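PDB 5YLN: alcohol dehydrogenase, zinc-containing from Streptococcus pneumoniae serotype 2, which probably catalyses the zinc-dependent, NAD+-linked oxidation of alcohols. Local coordinates for residues Lys198-Leu209 / Gly216-Ser224; Ile262-Cys271 / Arg288-Leu296. One frame throughout, in Å; residues are numbered along the deposited sequence.

How the contacts relate
Both contacts lie in the Rossmann-type domain and pair parallel strands of the same six-stranded sheet, at its opposite ends. Coming from the N terminus, the chain first lays down the central strand 174-178, then runs out to contact 1, where helix 206-214 connects strand 198-203 to the edge strand 219-222. It next crosses back through strand 242-247 to the other half of the sheet. There contact 2 closes a longer excursion, joining strand 266-270 to the edge strand 291-293. The two closures follow one another along the chain without nesting or crossing. Their centres are about 20 Å apart, and contact 2 alone carries the sheet onward into the second subunit.

Contact 1: residues Lys198-Leu209 / Gly216-Ser224; sequences KLIMVDLDDNRL and GATHKVNSS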
loop_
_atom_site.group_PDB
_atom_site.type_symbol
_atom_site.label_atom_id
_atom_site.label_comp_id
_atom_site.label_asym_id
_atom_site.label_seq_id
_atom_site.Cartn_x
_atom_site.Cartn_y
_atom_site.Cartn_z
ATOM N N LYS A 198 1.603 -12.884 17.378
ATOM C CA LYS A 198 0.263 -13.431 17.210
ATOM C C LYS A 198 0.032 -13.754 15.746
ATOM O O LYS A 198 0.276 -12.923 14.861
ATOM C CB LYS A 198 -0.809 -12.455 17.707
ATOM C CG LYS A 198 -0.851 -12.330 19.214
ATOM C CD LYS A 198 -2.054 -11.546 19.684
ATOM C CE LYS A 198 -2.205 -11.679 21.188
ATOM N NZ LYS A 198 -1.057 -11.099 21.930
ATOM N N LEU A 199 -0.419 -14.973 15.505
ATOM C CA LEU A 199 -0.810 -15.466 14.195
ATOM C C LEU A 199 -2.242 -15.942 14.354
ATOM O O LEU A 199 -2.486 -17.062 14.820
ATOM C CB LEU A 199 0.090 -16.594 13.725
ATOM C CG LEU A 199 1.312 -16.216 12.916
ATOM C CD1 LEU A 199 2.204 -17.442 12.768
ATOM C CD2 LEU A 199 0.872 -15.715 11.580
ATOM N N ILE A 200 -3.176 -15.086 13.975
ATOM C CA ILE A 200 -4.593 -15.316 14.191
ATOM C C ILE A 200 -5.192 -15.818 12.878
ATOM O O ILE A 200 -5.217 -15.092 11.878
ATOM C CB ILE A 200 -5.272 -14.032 14.678
ATOM C CG1 ILE A 200 -4.486 -13.473 15.872
ATOM C CG2 ILE A 200 -6.736 -14.301 15.005
ATOM C CD1 ILE A 200 -4.738 -12.002 16.181
ATOM N N MET A 201 -5.640 -17.070 12.849
ATOM C CA MET A 201 -6.319 -17.580 11.664
ATOM C C MET A 201 -7.807 -17.296 11.792
ATOM O O MET A 201 -8.413 -17.589 12.828
ATOM C CB MET A 201 -6.082 -19.079 11.465
ATOM C CG MET A 201 -6.543 -19.602 10.083
ATOM S SD MET A 201 -5.413 -19.197 8.711
ATOM C CE MET A 201 -3.914 -19.182 9.618
ATOM N N VAL A 202 -8.382 -16.716 10.741
ATOM C CA VAL A 202 -9.804 -16.384 10.680
ATOM C C VAL A 202 -10.414 -17.147 9.516
ATOM O O VAL A 202 -9.883 -17.101 8.398
ATOM C CB VAL A 202 -10.020 -14.865 10.521
ATOM C CG1 VAL A 202 -11.525 -14.517 10.509
ATOM C CG2 VAL A 202 -9.317 -14.138 11.636
ATOM N N ASP A 203 -11.513 -17.860 9.786
ATOM C CA ASP A 203 -12.223 -18.656 8.789
ATOM C C ASP A 203 -13.607 -19.013 9.345
ATOM O O ASP A 203 -13.894 -18.817 10.528
ATOM C CB ASP A 203 -11.402 -19.899 8.412
ATOM C CG ASP A 203 -11.824 -20.511 7.088
ATOM O OD1 ASP A 203 -12.991 -20.939 6.979
ATOM O OD2 ASP A 203 -10.996 -20.565 6.154
ATOM N N LEU A 204 -14.472 -19.529 8.467
ATOM C CA LEU A 204 -15.789 -20.036 8.860
ATOM C C LEU A 204 -15.740 -21.495 9.300
ATOM O O LEU A 204 -16.447 -21.883 10.233
ATOM C CB LEU A 204 -16.785 -19.897 7.703
ATOM C CG LEU A 204 -16.837 -18.553 6.964
ATOM C CD1 LEU A 204 -17.512 -18.699 5.602
ATOM C CD2 LEU A 204 -17.546 -17.487 7.795
ATOM N N ASP A 205 -14.894 -22.293 8.653
ATOM C CA ASP A 205 -14.805 -23.737 8.856
ATOM C C ASP A 205 -13.899 -24.057 10.045
ATOM O O ASP A 205 -12.703 -23.729 10.032
ATOM C CB ASP A 205 -14.266 -24.371 7.575
ATOM C CG ASP A 205 -14.080 -25.874 7.668
ATOM O OD1 ASP A 205 -14.001 -26.430 8.780
ATOM O OD2 ASP A 205 -13.995 -26.503 6.592
ATOM N N ASP A 206 -14.454 -24.748 11.046
ATOM C CA ASP A 206 -13.653 -25.084 12.218
ATOM C C ASP A 206 -12.606 -26.155 11.919
ATOM O O ASP A 206 -11.558 -26.189 12.580
ATOM C CB ASP A 206 -14.542 -25.539 13.369
ATOM C CG ASP A 206 -13.749 -25.778 14.634
ATOM O OD1 ASP A 206 -13.186 -24.793 15.167
ATOM O OD2 ASP A 206 -13.673 -26.946 15.080
ATOM N N ASN A 207 -12.861 -27.031 10.941
ATOM C CA ASN A 207 -11.860 -28.028 10.566
ATOM C C ASN A 207 -10.603 -27.358 10.034
ATOM O O ASN A 207 -9.480 -27.723 10.402
ATOM C CB ASN A 207 -12.433 -28.996 9.531
ATOM C CG ASN A 207 -13.469 -29.952 10.126
ATOM O OD1 ASN A 207 -13.566 -30.090 11.345
ATOM N ND2 ASN A 207 -14.233 -30.629 9.263
ATOM N N ARG A 208 -10.775 -26.368 9.161
ATOM C CA ARG A 208 -9.621 -25.648 8.633
ATOM C C ARG A 208 -8.911 -24.845 9.726
ATOM O O ARG A 208 -7.670 -24.790 9.757
ATOM C CB ARG A 208 -10.064 -24.756 7.468
ATOM C CG ARG A 208 -10.641 -25.550 6.262
ATOM C CD ARG A 208 -10.584 -24.744 4.960
ATOM N NE ARG A 208 -11.491 -23.594 5.011
ATOM C CZ ARG A 208 -12.789 -23.642 4.689
ATOM N NH1 ARG A 208 -13.341 -24.789 4.287
ATOM N NH2 ARG A 208 -13.545 -22.541 4.772
ATOM N N LEU A 209 -9.673 -24.237 10.649
ATOM C CA LEU A 209 -9.047 -23.523 11.763
ATOM C C LEU A 209 -8.244 -24.471 12.657
ATOM O O LEU A 209 -7.144 -24.125 13.103
ATOM C CB LEU A 209 -10.098 -22.764 12.582
ATOM C CG LEU A 209 -10.714 -21.496 11.960
ATOM C CD1 LEU A 209 -11.809 -20.905 12.858
ATOM C CD2 LEU A 209 -9.667 -20.446 11.640
ATOM N N GLY A 216 0.781 -24.058 13.373
ATOM C CA GLY A 216 1.473 -23.034 14.116
ATOM C C GLY A 216 0.767 -21.707 14.254
ATOM O O GLY A 216 1.421 -20.722 14.631
ATOM N N ALA A 217 -0.526 -21.632 13.951
ATOM C CA ALA A 217 -1.281 -20.457 14.355
ATOM C C ALA A 217 -1.366 -20.415 15.873
ATOM O O ALA A 217 -1.477 -21.449 16.536
ATOM C CB ALA A 217 -2.692 -20.466 13.760
ATOM N N THR A 218 -1.340 -19.202 16.421
ATOM C CA THR A 218 -1.432 -19.042 17.869
ATOM C C THR A 218 -2.865 -18.939 18.353
ATOM O O THR A 218 -3.152 -19.360 19.478
ATOM C CB THR A 218 -0.628 -17.815 18.324
ATOM O OG1 THR A 218 -1.250 -16.610 17.853
ATOM C CG2 THR A 218 0.813 -17.890 17.763
ATOM N N HIS A 219 -3.776 -18.397 17.531
ATOM C CA HIS A 219 -5.199 -18.311 17.856
ATOM C C HIS A 219 -6.043 -18.572 16.620
ATOM O O HIS A 219 -5.623 -18.318 15.487
ATOM C CB HIS A 219 -5.626 -16.937 18.381
ATOM C CG HIS A 219 -4.746 -16.390 19.455
ATOM N ND1 HIS A 219 -3.422 -16.058 19.238
ATOM C CD2 HIS A 219 -4.999 -16.118 20.758
ATOM C CE1 HIS A 219 -2.897 -15.616 20.367
ATOM N NE2 HIS A 219 -3.831 -15.637 21.303
ATOM N N LYS A 220 -7.260 -19.035 16.854
ATOM C CA LYS A 220 -8.259 -19.142 15.806
ATOM C C LYS A 220 -9.433 -18.242 16.147
ATOM O O LYS A 220 -9.780 -18.054 17.318
ATOM C CB LYS A 220 -8.755 -20.584 15.623
ATOM C CG LYS A 220 -9.475 -21.166 16.844
ATOM C CD LYS A 220 -9.971 -22.590 16.567
ATOM C CE LYS A 220 -10.569 -23.210 17.825
ATOM N NZ LYS A 220 -11.132 -24.562 17.526
ATOM N N VAL A 221 -10.047 -17.689 15.110
ATOM C CA VAL A 221 -11.252 -16.885 15.269
ATOM C C VAL A 221 -12.216 -17.321 14.185
ATOM O O VAL A 221 -11.859 -17.307 13.005
ATOM C CB VAL A 221 -10.966 -15.378 15.155
ATOM C CG1 VAL A 221 -12.269 -14.587 15.187
ATOM C CG2 VAL A 221 -10.021 -14.930 16.269
ATOM N N ASN A 222 -13.417 -17.736 14.575
ATOM C CA ASN A 222 -14.426 -18.140 13.609
ATOM C C ASN A 222 -15.192 -16.896 13.172
ATOM O O ASN A 222 -15.702 -16.145 14.010
ATOM C CB ASN A 222 -15.362 -19.191 14.206
ATOM C CG ASN A 222 -16.156 -19.938 13.141
ATOM O OD1 ASN A 222 -16.802 -19.332 12.294
ATOM N ND2 ASN A 222 -16.072 -21.256 13.158
ATOM N N SER A 223 -15.255 -16.664 11.865
ATOM C CA SER A 223 -15.845 -15.443 11.333
ATOM C C SER A 223 -17.344 -15.569 11.086
ATOM O O SER A 223 -17.912 -14.738 10.369
ATOM C CB SER A 223 -15.131 -15.036 10.045
ATOM O OG SER A 223 -15.046 -16.132 9.155
ATOM N N SER A 224 -17.993 -16.577 11.669
ATOM C CA SER A 224 -19.413 -16.792 11.399
ATOM C C SER A 224 -20.256 -15.617 11.877
ATOM O O SER A 224 -21.176 -15.180 11.177
ATOM C CB SER A 224 -19.875 -18.093 12.043
ATOM O OG SER A 224 -19.274 -19.188 11.375
#
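Thr218 turns OG1 into the position between its own backbone N and carbonyl carbon (chi1 68°), where the hydroxyl receives Leu199 N at 3.0 Å, while Lys220 uses the same kind of first torsion (chi1 63°) and then an extended chain to carry NZ to Asp206. There NZ meets OD1 of Asp206 on its syn lone pair at 3.1 Å; NZ also forms a salt bridge with Glu210, its stronger partner. On the way, the aliphatic part of Lys220 passes over Leu209, CB to CB 4.0 Å. Leu199 O accepts from Thr218 N, just before the strand, and from His219 N; the parallel ladder continues with Met201 N to His219 O and Val221 N to Met201 O (2.8 Å). This is the right-handed beta-alpha-beta crossover of a Rossmann fold, its strands joined through helix 206-214, whose N-cap is Asp205. On the face carrying Ile200, CG2 of that residue abuts Val221 CG2 at 3.6 Å, with Val202 alongside and helix 226-236 covering Val221. Asp203 OD2, lying in the guanidinium plane of Arg208, accepts from its NE and also from Ser180 N of the glycine-rich turn. Beyond it, Leu204 CD2 leans on Ser223 OG, and Asn222 ND2 gives a weak bond to Leu204 O.

Contact 2: residues Ile262-Cys271 / Arg288-Leu296; sequences IGVDGTVANC and RNINVTTGL
Arg288 reaches across to the carbonyl of Ile262 through an extended chain: NE donates to Ile262 O at 2.9 Å, nearly straight (167°) and with the oxygen in the guanidinium plane, while NH2 adds a weak bond to the same atom. Val264 N lies over one guanidinium face, within the type II turn from Gly263 to Gly266. Past the turn, the amides and carbonyls alternate as parallel partners: Gly266 O accepts from Asn291 N, Asn291 O from Val268 N at 2.9 Å, Val268 O from Thr293 N, and Thr293 O from Asn270 N at 2.8 Å. With OG1 between its backbone N and carbonyl carbon (chi1 63°), Thr293 sets that oxygen 3.6 Å from Ala269 CB, and the hydroxyl donates its hydrogen bond to a water. The water in turn donates to Asn270 O at 2.9 Å, bridging the segments. Other polar ends find partners beyond the two segments: Asn270 OD1 accepts from His274 and its ND2 donates to Gly272 O, while Asn289 OD1 bonds His107, and Thr294 OG1 Leu285 O, of the second subunit. Strand 242-247 flanks strand 266-270 on its other side, helix 252-261 packs on Val268 and Val292, and residues 291-293 continue the sheet as an antiparallel ladder into the second subunit.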
loop_
_atom_site.group_PDB
_atom_site.type_symbol
_atom_site.label_atom_id
_atom_site.label_comp_id
_atom_site.label_asym_id
_atom_site.label_seq_id
_atom_site.Cartn_x
_atom_site.Cartn_y
_atom_site.Cartn_z
ATOM N N ILE A 262 -7.473 -3.891 10.745
ATOM C CA ILE A 262 -6.115 -3.421 10.607
ATOM C C ILE A 262 -5.903 -2.223 11.526
ATOM O O ILE A 262 -6.780 -1.371 11.682
ATOM C CB ILE A 262 -5.831 -3.093 9.132
ATOM C CG1 ILE A 262 -4.335 -2.966 8.902
ATOM C CG2 ILE A 262 -6.606 -1.863 8.670
ATOM C CD1 ILE A 262 -3.589 -4.269 9.112
ATOM N N GLY A 263 -4.753 -2.190 12.196
ATOM C CA GLY A 263 -4.450 -1.112 13.110
ATOM C C GLY A 263 -3.666 -0.002 12.453
ATOM O O GLY A 263 -3.273 -0.109 11.293
ATOM N N VAL A 264 -3.446 1.076 13.232
ATOM C CA VAL A 264 -2.565 2.155 12.792
ATOM C C VAL A 264 -1.237 1.572 12.334
ATOM O O VAL A 264 -0.645 0.734 13.024
ATOM C CB VAL A 264 -2.345 3.183 13.915
ATOM C CG1 VAL A 264 -1.219 4.129 13.515
ATOM C CG2 VAL A 264 -3.614 3.966 14.208
ATOM N N ASP A 265 -0.772 2.020 11.162
ATOM C CA ASP A 265 0.506 1.713 10.534
ATOM C C ASP A 265 0.486 0.336 9.877
ATOM O O ASP A 265 1.531 -0.098 9.337
ATOM C CB ASP A 265 1.691 1.806 11.519
ATOM C CG ASP A 265 3.002 2.121 10.821
ATOM O OD1 ASP A 265 2.974 2.996 9.926
ATOM O OD2 ASP A 265 4.053 1.516 11.172
ATOM N N GLY A 266 -0.654 -0.363 9.891
ATOM C CA GLY A 266 -0.715 -1.736 9.438
ATOM C C GLY A 266 -0.866 -1.876 7.933
ATOM O O GLY A 266 -1.111 -0.904 7.222
ATOM N N THR A 267 -0.701 -3.116 7.453
ATOM C CA THR A 267 -0.813 -3.417 6.032
ATOM C C THR A 267 -1.857 -4.510 5.809
ATOM O O THR A 267 -1.812 -5.564 6.449
ATOM C CB THR A 267 0.542 -3.840 5.445
ATOM O OG1 THR A 267 1.462 -2.741 5.510
ATOM C CG2 THR A 267 0.416 -4.295 4.001
ATOM N N VAL A 268 -2.804 -4.247 4.919
ATOM C CA VAL A 268 -3.658 -5.287 4.349
ATOM C C VAL A 268 -2.942 -5.798 3.104
ATOM O O VAL A 268 -2.779 -5.058 2.128
ATOM C CB VAL A 268 -5.052 -4.749 4.003
ATOM C CG1 VAL A 268 -5.936 -5.856 3.377
ATOM C CG2 VAL A 268 -5.732 -4.146 5.238
ATOM N N ALA A 269 -2.471 -7.044 3.150
ATOM C CA ALA A 269 -1.778 -7.672 2.025
ATOM C C ALA A 269 -2.762 -8.598 1.328
ATOM O O ALA A 269 -3.073 -9.676 1.843
ATOM C CB ALA A 269 -0.535 -8.447 2.477
ATOM N N ASN A 270 -3.239 -8.179 0.158
ATOM C CA ASN A 270 -4.112 -9.007 -0.659
ATOM C C ASN A 270 -3.285 -10.047 -1.411
ATOM O O ASN A 270 -2.314 -9.696 -2.083
ATOM C CB ASN A 270 -4.896 -8.154 -1.654
ATOM C CG ASN A 270 -5.794 -9.001 -2.549
ATOM O OD1 ASN A 270 -6.923 -9.323 -2.181
ATOM N ND2 ASN A 270 -5.287 -9.376 -3.721
ATOM N N CYS A 271 -3.687 -11.319 -1.325
ATOM C CA CYS A 271 -3.071 -12.378 -2.127
ATOM C C CYS A 271 -3.947 -12.864 -3.260
ATOM O O CYS A 271 -3.441 -13.131 -4.346
ATOM C CB CYS A 271 -2.731 -13.597 -1.268
ATOM S SG CYS A 271 -1.919 -13.212 0.246
ATOM N N ARG A 288 -5.946 6.599 9.295
ATOM C CA ARG A 288 -5.430 5.486 10.082
ATOM C C ARG A 288 -3.998 5.081 9.719
ATOM O O ARG A 288 -3.436 4.191 10.369
ATOM C CB ARG A 288 -6.371 4.279 9.941
ATOM C CG ARG A 288 -6.233 3.226 11.040
ATOM C CD ARG A 288 -7.506 2.417 11.198
ATOM N NE ARG A 288 -7.429 1.363 12.215
ATOM C CZ ARG A 288 -7.561 1.565 13.527
ATOM N NH1 ARG A 288 -7.737 2.792 14.002
ATOM N NH2 ARG A 288 -7.506 0.544 14.374
ATOM N N ASN A 289 -3.407 5.688 8.696
ATOM C CA ASN A 289 -2.045 5.368 8.276
ATOM C C ASN A 289 -1.884 3.899 7.871
ATOM O O ASN A 289 -0.985 3.196 8.339
ATOM C CB ASN A 289 -1.041 5.718 9.382
ATOM C CG ASN A 289 -0.949 7.195 9.630
ATOM O OD1 ASN A 289 -1.953 7.854 9.923
ATOM N ND2 ASN A 289 0.251 7.732 9.509
ATOM N N ILE A 290 -2.719 3.439 6.955
ATOM C CA ILE A 290 -2.688 2.037 6.555
ATOM C C ILE A 290 -2.192 1.909 5.122
ATOM O O ILE A 290 -2.117 2.874 4.360
ATOM C CB ILE A 290 -4.051 1.355 6.723
ATOM C CG1 ILE A 290 -5.066 2.011 5.787
ATOM C CG2 ILE A 290 -4.488 1.360 8.196
ATOM C CD1 ILE A 290 -6.049 1.048 5.228
ATOM N N ASN A 291 -1.847 0.692 4.767
ATOM C CA ASN A 291 -1.382 0.345 3.444
ATOM C C ASN A 291 -2.225 -0.820 2.947
ATOM O O ASN A 291 -2.721 -1.637 3.731
ATOM C CB ASN A 291 0.122 -0.053 3.452
ATOM C CG ASN A 291 0.983 0.925 4.213
ATOM O OD1 ASN A 291 1.165 2.062 3.787
ATOM N ND2 ASN A 291 1.539 0.481 5.345
ATOM N N VAL A 292 -2.387 -0.895 1.639
ATOM C CA VAL A 292 -3.022 -2.037 1.008
ATOM C C VAL A 292 -2.100 -2.451 -0.116
ATOM O O VAL A 292 -1.752 -1.624 -0.964
ATOM C CB VAL A 292 -4.429 -1.705 0.474
ATOM C CG1 VAL A 292 -5.064 -2.941 -0.178
ATOM C CG2 VAL A 292 -5.325 -1.124 1.602
ATOM N N THR A 293 -1.661 -3.701 -0.106
ATOM C CA THR A 293 -0.783 -4.168 -1.165
ATOM C C THR A 293 -1.458 -5.272 -1.954
ATOM O O THR A 293 -2.252 -6.047 -1.424
ATOM C CB THR A 293 0.564 -4.680 -0.635
ATOM O OG1 THR A 293 0.343 -5.819 0.208
ATOM C CG2 THR A 293 1.323 -3.571 0.155
ATOM N N THR A 294 -1.103 -5.345 -3.224
ATOM C CA THR A 294 -1.498 -6.432 -4.088
ATOM C C THR A 294 -0.253 -6.978 -4.765
ATOM O O THR A 294 0.832 -6.377 -4.742
ATOM C CB THR A 294 -2.491 -5.970 -5.153
ATOM O OG1 THR A 294 -1.757 -5.294 -6.182
ATOM C CG2 THR A 294 -3.541 -5.007 -4.560
ATOM N N GLY A 295 -0.436 -8.100 -5.421
ATOM C CA GLY A 295 0.607 -8.601 -6.277
ATOM C C GLY A 295 0.313 -9.975 -6.843
ATOM O O GLY A 295 -0.481 -10.751 -6.301
ATOM N N LEU A 296 0.932 -10.232 -7.983
ATOM C CA LEU A 296 1.135 -11.563 -8.538
ATOM C C LEU A 296 2.531 -12.026 -8.123
ATOM O O LEU A 296 3.503 -11.268 -8.259
ATOM C CB LEU A 296 1.030 -11.514 -10.061
ATOM C CG LEU A 296 1.437 -12.736 -10.882
ATOM C CD1 LEU A 296 0.618 -13.906 -10.442
ATOM C CD2 LEU A 296 1.218 -12.451 -12.355
HETATM O O HOH W 1 -0.009 -8.115 -1.245
#